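Local coordinates for protein CD180 antigen (Mus musculus, PDB 3T6Q) that may cooperate with MD-1 and TLR4 in the innate response of B cells to bacterial lipopolysaccharide, leading to NF-kappa-B activation, at residues 399-404 with 424-429; 443-448 with 473-478; 389-394 with 410-415; 341-346 with 371-376. All coordinates share one frame; numbering follows the deposited sequence. Where two conformers were deposited one is given.

How the interactions relate
All four contacts join successive turns of the leucine-rich repeat solenoid of this extracellular chain. Along the sequence interaction 4 comes first. The segments of interactions 3 and 1 then alternate, and interaction 2 follows. Interaction 1 lies at the entry to the parallel strands 404-406 and 429-431. Interaction 3 pairs the short strands 389-391 and 412-413, a separate two-stranded sheet. Interactions 2 and 4 join loops. The centre of interaction 1 lies about 13 Å from that of interaction 2 and about 17 Å from those of interactions 3 and 4. Interaction 1 touches interaction 2 through Leu427 and Leu448, and interaction 4 through Gln401 and Ser376. The repeats thus pack as one continuous stack.

Interaction 1 of 4, residues 399-404 with 424-429; sequences CPQLEL and LHLLKV
Leu404 and Val429 lie side by side and point the same way, as parallel-bridge partners at the start of strands 404-406 and 429-431. Leu404 CD1 rests 3.9 Å from Val429 CG1. Leu404 carries CG anti to its backbone N (chi1 -178°), and this sets CG and CD1 alongside the valine. Glycan sugars touch both residues. One position earlier, Glu403 and Lys428 also run alongside each other. Their charged ends stay apart, with Glu403 OE1 4.2 Å from Lys428 NZ, too far for a salt bridge. Gln401 and Leu426 repeat the pattern, the amide NE2 of Gln401 meeting Leu426 CD1.

The buried leucines pack differently. Leu427 CD1 packs against the backbone of the preceding repeat, 3.4 Å from Glu403 C, and also reaches Leu402 CB. Leu424 CD2 reaches Cys399 O and Leu402 CB.

Glu403 O is gripped by two backbone donors, Lys428 N at 2.9 Å and Val429 N at 3.1 Å. The bond from the backbone N-H of Lys428 is the straighter, at 166°. Nearer the turns, one water joins Pro400 O and Leu402 O to Leu426 N, and a second joins Pro400 O to His425 N. The chemistry is therefore divided: direct backbone bonds fix the strand entry, water bridges link the two type I turns, and buried leucines pack between the successive turns of the solenoid.

Interaction 2 of 4, residues 443-448 with 473-478; sequences QLFDGL and QTLGRL
Leu475 pushes its CD2 methyl against the CB atoms of two residues of the preceding repeat. It lies 3.7 Å from Leu448 CB and 3.9 Å from Phe445 CB. The Leu475 CG stands anti to its carbonyl carbon (chi1 -58°), which brings the branch across to the 443-448 loop. Its other methyl, CD1, meets the Phe445 ring obliquely near CD2. Beside this apolar patch, Thr474 crosses Asp446 at about a right angle. Here Thr474 CG2 sits 3.3 Å from Asp446 OD1.

Waters carry the polar links between the segments. One water accepts from Phe445 N and is hydrogen-bonded to Thr474 OG1, which also bonds Ser471 O weakly. A second donates to Phe445 O at 2.7 Å and to Thr474 O, and accepts from Leu448 N. A third connects Leu448 O with Arg477 N.

The next shell holds these groups in place. Leu444 CG covers one face of the Phe445 ring, over its centre. Leu430 and Leu454, on the strands of the two repeats, also touch the Phe445 side chain. Ser419 OG binds Gln443 O and, weakly, Asp446 OD2. No clear direct hydrogen bond spans the two loops. What results is a leucine and phenylalanine seam inside the solenoid, with ordered water matching backbone groups that do not pair directly with each other.

Interaction 3 of 4, residues 389-394 with 410-415; sequences LSLKTE and TRLKVK
Leu389 and Thr410 meet at the tight end of this contact, with Leu389 CG 3.7 Å from Thr410 CG2. The threonine methyl is anti to its backbone N, which brings CG2 to Leu389, while the hydroxyl on the other branch is held by Asn386 N and Leu383 O. Next along, the buried Leu412 fits its two methyls against both leucines of the neighbouring strand: CD2 faces Leu389 CB, and CD1 lies 4.1 Å from Leu391 CD1.

Three backbone hydrogen bonds hold the parallel pair. Leu389 N gives to Arg411 O at 3.0 Å, nearly along the C=O axis. Lys413 N gives to Leu389 O at 2.8 Å, and Leu391 N gives to Lys413 O.

The opposite face is more open. Ser390 OG lies 3.7 Å from Lys413 CB, and the exposed lysine chain bends at chi2 (-58°) and leads away. After the Leu391 N to Lys413 O bond, a water bridges Leu391 O and Lys415 N.

The two strands form a small parallel sheet of repeats 13 and 14, apart from the main series that includes strands 380-382 and 404-406. Backbone bonds extend its links to the adjoining turns, from Ser390 to Thr364 and Cys367, and from Leu412 to Ser435.

Interaction 4 of 4, residues 341-346 with 371-376; sequences LGTGCL and QLRNLS. With NAG (2-acetamido-2-deoxy-beta-D-glucopyranose), chain T.
This is loop-to-loop packing between successive leucine-rich repeats, made by side-chain contacts and bridging water, beside an N-glycosylated asparagine. Leu341 crosses Gln371 at about a right angle, its CB 3.7 Å from Gln371 CG. Bent at chi2 (86°), the glutamine chain turns its amide to Asp366 O, which NE2 hydrogen-bonds. Further on, Leu375 CD2 approaches Leu346 O at 3.4 Å and Leu346 CB more loosely. Both leucines also touch Leu355 on strand 354-356.

At the outer side, Thr343 CG2 sits over one face of the Arg373 guanidinium, offset toward its rim and 3.6 Å from NH2. Arg373 CB packs on Gly344 CA.

No direct hydrogen bond crosses between the segments. Instead Gln371 O accepts from two waters. One, at 2.7 Å, also links Leu341 O and Cys345 N; the other links Leu346 N and Arg373 O. Cys345 is further tied by a disulfide to Cys317.

Asn374, in the type II turn 372-375, is bonded through ND2 to C1 of the sugar at 1.5 Å, and this nitrogen also hydrogen-bonds to Glu347 O. The contact thus combines a buried leucine side, a water-bridged backbone, and an outer edge where the glycan leaves the protein.

Interaction 1 of 4, residues 399-404 with 424-429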
# COMPACT_ATOMS: atom_id res chain seq x y z
N CYS A 399 20.82 4.26 52.65
CA CYS A 399 20.52 5.32 51.68
C CYS A 399 19.95 6.55 52.30
O CYS A 399 18.80 6.92 52.00
CB CYS A 399 19.53 4.86 50.63
SG CYS A 399 19.94 3.25 49.97
N PRO A 400 20.75 7.23 53.13
CA PRO A 400 20.24 8.40 53.86
C PRO A 400 19.83 9.59 53.00
O PRO A 400 19.10 10.45 53.48
CB PRO A 400 21.42 8.79 54.78
CG PRO A 400 22.63 8.22 54.12
CD PRO A 400 22.21 7.03 53.32
N GLN A 401 20.26 9.64 51.73
CA GLN A 401 19.99 10.79 50.84
C GLN A 401 18.74 10.61 50.01
O GLN A 401 18.53 11.40 49.10
CB GLN A 401 21.15 11.05 49.86
CG GLN A 401 22.53 10.98 50.46
CD GLN A 401 22.92 12.25 51.14
OE1 GLN A 401 23.93 12.86 50.80
NE2 GLN A 401 22.11 12.67 52.10
N LEU A 402 17.92 9.61 50.30
CA LEU A 402 16.78 9.31 49.39
C LEU A 402 15.87 10.52 49.33
O LEU A 402 15.57 11.09 50.38
CB LEU A 402 15.98 8.11 49.96
CG LEU A 402 15.64 6.88 49.12
CD1 LEU A 402 16.64 6.52 48.01
CD2 LEU A 402 15.34 5.69 50.03
N GLU A 403 15.37 10.87 48.13
CA GLU A 403 14.37 11.94 48.00
C GLU A 403 13.01 11.42 47.55
O GLU A 403 12.00 12.08 47.78
CB GLU A 403 14.82 13.00 46.97
CG GLU A 403 16.17 13.59 47.37
CD GLU A 403 16.53 14.84 46.60
OE1 GLU A 403 16.12 14.99 45.42
OE2 GLU A 403 17.27 15.66 47.19
N LEU A 404 13.01 10.27 46.89
CA LEU A 404 11.75 9.67 46.48
C LEU A 404 11.82 8.18 46.81
O LEU A 404 12.84 7.56 46.53
CB LEU A 404 11.50 9.88 44.98
CG LEU A 404 10.14 9.29 44.50
CD1 LEU A 404 9.57 10.13 43.38
CD2 LEU A 404 10.27 7.82 44.04
N LEU A 424 15.52 9.45 57.21
CA LEU A 424 15.43 9.80 55.81
C LEU A 424 15.05 11.29 55.74
O LEU A 424 13.95 11.68 55.28
CB LEU A 424 14.39 8.94 55.08
CG LEU A 424 14.81 7.48 54.84
CD1 LEU A 424 13.65 6.74 54.14
CD2 LEU A 424 16.12 7.39 54.05
N HIS A 425 15.98 12.11 56.22
CA HIS A 425 15.77 13.54 56.38
C HIS A 425 15.68 14.33 55.12
O HIS A 425 15.38 15.49 55.18
CB HIS A 425 16.92 14.11 57.23
CG HIS A 425 16.81 13.80 58.70
ND1 HIS A 425 15.94 12.89 59.21
CD2 HIS A 425 17.54 14.30 59.79
CE1 HIS A 425 16.07 12.84 60.55
NE2 HIS A 425 17.06 13.70 60.91
N LEU A 426 15.98 13.75 53.95
CA LEU A 426 15.78 14.49 52.69
C LEU A 426 14.58 13.95 51.88
O LEU A 426 14.34 14.41 50.79
CB LEU A 426 17.05 14.42 51.81
CG LEU A 426 18.34 15.08 52.38
CD1 LEU A 426 19.52 14.88 51.42
CD2 LEU A 426 18.10 16.58 52.61
N LEU A 427 13.87 12.95 52.38
CA LEU A 427 12.81 12.32 51.56
C LEU A 427 11.66 13.32 51.41
O LEU A 427 11.19 13.88 52.42
CB LEU A 427 12.29 11.05 52.23
CG LEU A 427 11.40 10.19 51.30
CD1 LEU A 427 12.22 9.46 50.23
CD2 LEU A 427 10.71 9.15 52.19
N LYS A 428 11.23 13.53 50.16
CA LYS A 428 10.19 14.50 49.85
C LYS A 428 8.92 13.79 49.39
O LYS A 428 7.85 14.34 49.58
CB LYS A 428 10.62 15.43 48.72
CG LYS A 428 11.77 16.36 49.10
CD LYS A 428 12.05 17.32 47.94
CE LYS A 428 13.49 17.21 47.49
NZ LYS A 428 13.79 18.28 46.49
N VAL A 429 9.07 12.61 48.76
CA VAL A 429 7.93 11.93 48.14
C VAL A 429 7.93 10.45 48.58
O VAL A 429 8.94 9.75 48.41
CB VAL A 429 7.97 11.97 46.59
CG1 VAL A 429 6.80 11.15 46.00
CG2 VAL A 429 7.90 13.40 46.05
O HOH W 1 16.53 11.10 53.01
O HOH W 2 18.99 11.70 55.92

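Interaction 2 of 4, residues 443-448 with 473-478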
# COMPACT_ATOMS: atom_id res chain seq x y z
N GLN A 443 4.53 6.32 65.73
CA GLN A 443 5.97 6.28 65.37
C GLN A 443 6.22 5.92 63.89
O GLN A 443 7.35 6.01 63.40
CB GLN A 443 6.69 5.24 66.26
CG GLN A 443 6.57 5.47 67.77
CD GLN A 443 5.37 4.77 68.44
OE1 GLN A 443 5.30 4.71 69.67
NE2 GLN A 443 4.43 4.24 67.66
N LEU A 444 5.17 5.53 63.19
CA LEU A 444 5.37 4.97 61.82
C LEU A 444 6.18 5.87 60.90
O LEU A 444 7.09 5.39 60.18
CB LEU A 444 4.04 4.54 61.18
CG LEU A 444 4.08 4.06 59.72
CD1 LEU A 444 4.86 2.76 59.71
CD2 LEU A 444 2.65 3.86 59.21
N PHE A 445 5.90 7.18 60.97
CA PHE A 445 6.53 8.17 60.09
C PHE A 445 7.56 9.06 60.72
O PHE A 445 7.90 10.11 60.15
CB PHE A 445 5.48 9.01 59.34
CG PHE A 445 4.63 8.17 58.39
CD1 PHE A 445 5.23 7.37 57.41
CD2 PHE A 445 3.25 8.14 58.51
CE1 PHE A 445 4.45 6.59 56.56
CE2 PHE A 445 2.46 7.40 57.64
CZ PHE A 445 3.06 6.59 56.69
N ASP A 446 8.08 8.65 61.87
CA ASP A 446 9.18 9.39 62.48
C ASP A 446 10.39 9.45 61.55
O ASP A 446 10.72 8.45 60.88
CB ASP A 446 9.64 8.73 63.78
CG ASP A 446 8.67 8.95 64.95
OD1 ASP A 446 7.84 9.88 64.91
OD2 ASP A 446 8.74 8.18 65.93
N GLY A 447 11.05 10.59 61.52
CA GLY A 447 12.29 10.72 60.78
C GLY A 447 12.09 11.21 59.36
O GLY A 447 13.01 11.13 58.55
N LEU A 448 10.91 11.78 59.06
CA LEU A 448 10.62 12.35 57.75
C LEU A 448 10.33 13.87 57.82
O LEU A 448 9.26 14.31 57.40
CB LEU A 448 9.42 11.62 57.11
CG LEU A 448 9.72 10.12 56.94
CD1 LEU A 448 8.42 9.44 56.50
CD2 LEU A 448 10.85 9.94 55.95
N GLN A 473 0.82 13.02 62.27
CA GLN A 473 1.05 14.26 63.02
C GLN A 473 2.56 14.65 63.13
O GLN A 473 2.87 15.77 63.52
CB GLN A 473 0.35 14.21 64.39
CG GLN A 473 -1.19 14.02 64.37
CD GLN A 473 -1.99 15.33 64.35
OE1 GLN A 473 -1.77 16.18 63.50
NE2 GLN A 473 -2.95 15.47 65.28
N THR A 474 3.47 13.74 62.77
CA THR A 474 4.91 14.07 62.69
C THR A 474 5.36 14.70 61.36
O THR A 474 6.54 15.04 61.23
CB THR A 474 5.82 12.83 62.96
OG1 THR A 474 5.60 11.80 61.96
CG2 THR A 474 5.62 12.28 64.37
N LEU A 475 4.46 14.85 60.39
CA LEU A 475 4.86 15.27 59.04
C LEU A 475 4.65 16.79 58.83
O LEU A 475 3.82 17.23 58.03
CB LEU A 475 4.12 14.41 57.96
CG LEU A 475 4.41 12.90 58.13
CD1 LEU A 475 3.51 12.09 57.21
CD2 LEU A 475 5.88 12.57 57.87
N GLY A 476 5.40 17.60 59.57
CA GLY A 476 5.21 19.07 59.55
C GLY A 476 5.36 19.75 58.20
O GLY A 476 4.75 20.80 57.99
N ARG A 477 6.15 19.19 57.26
CA ARG A 477 6.26 19.84 55.93
C ARG A 477 5.29 19.30 54.87
O ARG A 477 5.36 19.66 53.67
CB ARG A 477 7.71 19.81 55.42
CG ARG A 477 8.71 20.31 56.46
CD ARG A 477 9.79 21.21 55.90
NE ARG A 477 9.54 22.57 56.39
CZ ARG A 477 10.11 23.68 55.93
NH1 ARG A 477 10.99 23.63 54.94
NH2 ARG A 477 9.78 24.85 56.47
N LEU A 478 4.40 18.41 55.28
CA LEU A 478 3.53 17.76 54.31
C LEU A 478 2.64 18.73 53.55
O LEU A 478 1.94 19.55 54.16
CB LEU A 478 2.67 16.69 55.00
CG LEU A 478 2.02 15.71 54.04
CD1 LEU A 478 3.16 14.81 53.51
CD2 LEU A 478 1.05 14.85 54.88
O HOH W 3 4.61 9.02 62.67
O HOH W 4 8.61 12.67 60.64
O HOH W 5 6.99 16.41 56.66

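Interaction 3 of 4, residues 389-394 with 410-415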
# COMPACT_ATOMS: atom_id res chain seq x y z
N LEU A 389 7.47 -7.01 52.05
CA LEU A 389 8.73 -6.62 52.63
C LEU A 389 8.49 -6.32 54.11
O LEU A 389 7.56 -5.56 54.48
CB LEU A 389 9.25 -5.34 51.93
CG LEU A 389 9.33 -5.40 50.39
CD1 LEU A 389 9.86 -4.07 49.84
CD2 LEU A 389 10.25 -6.56 49.94
N SER A 390 9.34 -6.89 54.96
CA SER A 390 9.30 -6.60 56.40
C SER A 390 10.34 -5.53 56.65
O SER A 390 11.50 -5.70 56.25
CB SER A 390 9.64 -7.86 57.19
OG SER A 390 8.70 -8.88 56.90
N LEU A 391 9.93 -4.43 57.27
CA LEU A 391 10.85 -3.32 57.55
C LEU A 391 10.98 -3.12 59.06
O LEU A 391 9.97 -2.94 59.76
CB LEU A 391 10.37 -2.01 56.89
CG LEU A 391 9.86 -2.03 55.45
CD1 LEU A 391 9.37 -0.65 55.06
CD2 LEU A 391 10.96 -2.49 54.50
N LYS A 392 12.21 -3.16 59.55
CA LYS A 392 12.49 -2.77 60.94
C LYS A 392 12.81 -1.26 61.03
O LYS A 392 12.86 -0.57 60.02
CB LYS A 392 13.61 -3.63 61.52
CG LYS A 392 13.29 -5.13 61.61
CD LYS A 392 14.57 -5.96 61.76
CE LYS A 392 14.36 -7.44 61.41
NZ LYS A 392 13.33 -8.10 62.27
N THR A 393 13.02 -0.74 62.25
CA THR A 393 13.36 0.67 62.40
C THR A 393 14.63 1.00 61.59
O THR A 393 15.54 0.20 61.51
CB THR A 393 13.52 1.03 63.90
OG1 THR A 393 12.22 1.15 64.47
CG2 THR A 393 14.26 2.38 64.06
N GLU A 394 14.64 2.16 60.95
CA GLU A 394 15.78 2.59 60.12
C GLU A 394 16.14 1.57 59.02
O GLU A 394 17.28 1.13 58.88
CB GLU A 394 17.00 2.95 60.95
CG GLU A 394 17.79 4.05 60.26
CD GLU A 394 19.00 4.47 61.07
OE1 GLU A 394 19.58 5.53 60.76
OE2 GLU A 394 19.37 3.71 61.99
N THR A 410 3.04 -2.74 47.32
CA THR A 410 3.91 -3.71 47.92
C THR A 410 3.51 -3.73 49.41
O THR A 410 3.65 -2.70 50.09
CB THR A 410 5.39 -3.27 47.77
OG1 THR A 410 5.76 -3.38 46.38
CG2 THR A 410 6.29 -4.15 48.65
N ARG A 411 3.06 -4.89 49.89
CA ARG A 411 2.66 -5.04 51.30
C ARG A 411 3.85 -4.84 52.25
O ARG A 411 4.93 -5.42 52.04
CB ARG A 411 2.00 -6.43 51.51
CG ARG A 411 1.78 -6.84 52.97
CD ARG A 411 0.54 -7.74 53.13
NE ARG A 411 0.25 -8.47 51.90
CZ ARG A 411 0.48 -9.77 51.71
NH1 ARG A 411 0.21 -10.32 50.54
NH2 ARG A 411 0.96 -10.51 52.70
N LEU A 412 3.70 -4.01 53.28
CA LEU A 412 4.80 -3.80 54.19
C LEU A 412 4.42 -4.35 55.58
O LEU A 412 3.29 -4.17 56.06
CB LEU A 412 5.17 -2.30 54.28
CG LEU A 412 5.46 -1.61 52.95
CD1 LEU A 412 5.69 -0.14 53.27
CD2 LEU A 412 6.70 -2.20 52.26
N LYS A 413 5.35 -5.06 56.20
CA LYS A 413 5.10 -5.63 57.53
C LYS A 413 6.01 -4.89 58.46
O LYS A 413 7.22 -5.00 58.33
CB LYS A 413 5.51 -7.10 57.60
CG LYS A 413 5.00 -7.96 56.48
CD LYS A 413 3.51 -7.93 56.40
CE LYS A 413 3.10 -9.12 55.56
NZ LYS A 413 1.64 -9.44 55.67
N VAL A 414 5.42 -4.17 59.40
CA VAL A 414 6.21 -3.33 60.30
C VAL A 414 5.70 -3.64 61.70
O VAL A 414 4.49 -3.49 61.96
CB VAL A 414 6.00 -1.83 59.96
CG1 VAL A 414 6.78 -0.96 60.94
CG2 VAL A 414 6.45 -1.53 58.52
N LYS A 415 6.57 -4.09 62.58
CA LYS A 415 6.21 -4.37 63.97
C LYS A 415 5.69 -3.12 64.68
O LYS A 415 6.06 -2.01 64.31
CB LYS A 415 7.44 -4.88 64.70
CG LYS A 415 7.71 -6.35 64.47
CD LYS A 415 8.81 -6.82 65.43
CE LYS A 415 8.70 -8.31 65.66
NZ LYS A 415 8.87 -8.60 67.11
O HOH W 6 9.17 -4.28 61.92

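Interaction 4 of 4, residues 341-346 with 371-376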
# COMPACT_ATOMS: atom_id res chain seq x y z
N LEU A 341 17.18 -10.44 46.06
CA LEU A 341 18.07 -9.26 46.05
C LEU A 341 19.44 -9.55 46.66
O LEU A 341 20.41 -8.84 46.41
CB LEU A 341 17.43 -8.09 46.81
CG LEU A 341 16.13 -7.50 46.22
CD1 LEU A 341 15.79 -6.16 46.87
CD2 LEU A 341 16.29 -7.35 44.70
N GLY A 342 19.50 -10.57 47.49
CA GLY A 342 20.77 -10.99 48.09
C GLY A 342 21.24 -9.96 49.09
O GLY A 342 20.42 -9.17 49.61
N THR A 343 22.54 -9.95 49.36
CA THR A 343 23.12 -9.00 50.33
C THR A 343 24.35 -8.37 49.68
O THR A 343 25.23 -9.11 49.20
CB THR A 343 23.58 -9.74 51.61
OG1 THR A 343 22.43 -10.22 52.33
CG2 THR A 343 24.44 -8.83 52.49
N GLY A 344 24.39 -7.04 49.62
CA GLY A 344 25.52 -6.32 49.06
C GLY A 344 25.81 -6.52 47.58
O GLY A 344 26.92 -6.29 47.14
N CYS A 345 24.80 -6.95 46.80
CA CYS A 345 24.98 -7.26 45.37
C CYS A 345 25.21 -6.03 44.54
O CYS A 345 25.69 -6.14 43.42
CB CYS A 345 23.78 -8.01 44.82
SG CYS A 345 23.62 -9.64 45.57
N LEU A 346 24.87 -4.85 45.08
CA LEU A 346 25.08 -3.61 44.35
C LEU A 346 26.11 -2.72 45.06
O LEU A 346 26.29 -1.54 44.73
CB LEU A 346 23.75 -2.85 44.15
CG LEU A 346 22.60 -3.52 43.42
CD1 LEU A 346 21.40 -2.60 43.26
CD2 LEU A 346 23.02 -4.02 42.03
N GLN A 371 20.27 -5.40 51.45
CA GLN A 371 20.07 -5.43 50.00
C GLN A 371 20.68 -4.24 49.28
O GLN A 371 21.24 -4.38 48.19
CB GLN A 371 18.57 -5.54 49.68
CG GLN A 371 17.93 -6.84 50.22
CD GLN A 371 17.46 -6.75 51.67
OE1 GLN A 371 17.76 -5.80 52.38
NE2 GLN A 371 16.71 -7.77 52.11
N LEU A 372 20.58 -3.08 49.91
CA LEU A 372 21.06 -1.81 49.36
C LEU A 372 22.38 -1.34 50.02
O LEU A 372 22.68 -0.14 50.01
CB LEU A 372 20.00 -0.74 49.57
CG LEU A 372 18.58 -1.07 49.03
CD1 LEU A 372 17.64 0.03 49.48
CD2 LEU A 372 18.58 -1.25 47.54
N ARG A 373 23.11 -2.29 50.60
CA ARG A 373 24.39 -1.98 51.29
C ARG A 373 25.28 -1.09 50.42
O ARG A 373 25.50 -1.39 49.24
CB ARG A 373 25.12 -3.29 51.65
CG ARG A 373 26.45 -3.11 52.38
CD ARG A 373 27.07 -4.46 52.74
NE ARG A 373 26.33 -5.03 53.85
CZ ARG A 373 26.49 -6.28 54.28
NH1 ARG A 373 25.77 -6.72 55.31
NH2 ARG A 373 27.38 -7.09 53.69
N ASN A 374 25.77 -0.01 51.00
CA ASN A 374 26.75 0.90 50.37
C ASN A 374 26.18 1.84 49.31
O ASN A 374 26.94 2.51 48.63
CB ASN A 374 27.97 0.13 49.79
CG ASN A 374 29.27 0.93 49.90
OD1 ASN A 374 29.44 1.69 50.84
ND2 ASN A 374 30.16 0.78 48.94
N LEU A 375 24.84 1.86 49.11
CA LEU A 375 24.28 2.76 48.08
C LEU A 375 24.08 4.16 48.66
O LEU A 375 22.97 4.70 48.67
CB LEU A 375 22.99 2.16 47.45
CG LEU A 375 23.21 0.82 46.70
CD1 LEU A 375 21.85 0.40 46.16
CD2 LEU A 375 24.14 1.01 45.52
N SER A 376 25.17 4.78 49.13
CA SER A 376 25.05 5.95 49.99
C SER A 376 24.60 7.21 49.23
O SER A 376 24.16 8.19 49.85
CB SER A 376 26.42 6.16 50.71
OG SER A 376 27.34 6.66 49.75
C1 NAG T . 31.43 1.50 49.03
C2 NAG T . 32.51 0.71 48.27
C3 NAG T . 33.87 1.40 48.36
C4 NAG T . 33.77 2.90 48.03
C5 NAG T . 32.65 3.59 48.83
C6 NAG T . 32.41 5.01 48.29
C7 NAG T . 32.71 -1.73 48.07
C8 NAG T . 32.86 -3.02 48.81
N2 NAG T . 32.63 -0.63 48.84
O3 NAG T . 34.71 0.75 47.42
O4 NAG T . 35.02 3.57 48.19
O5 NAG T . 31.41 2.89 48.69
O6 NAG T . 31.33 5.54 49.05
O7 NAG T . 32.67 -1.72 46.84
O HOH W 7 22.05 -6.86 47.35
O HOH W 8 24.12 -3.61 47.76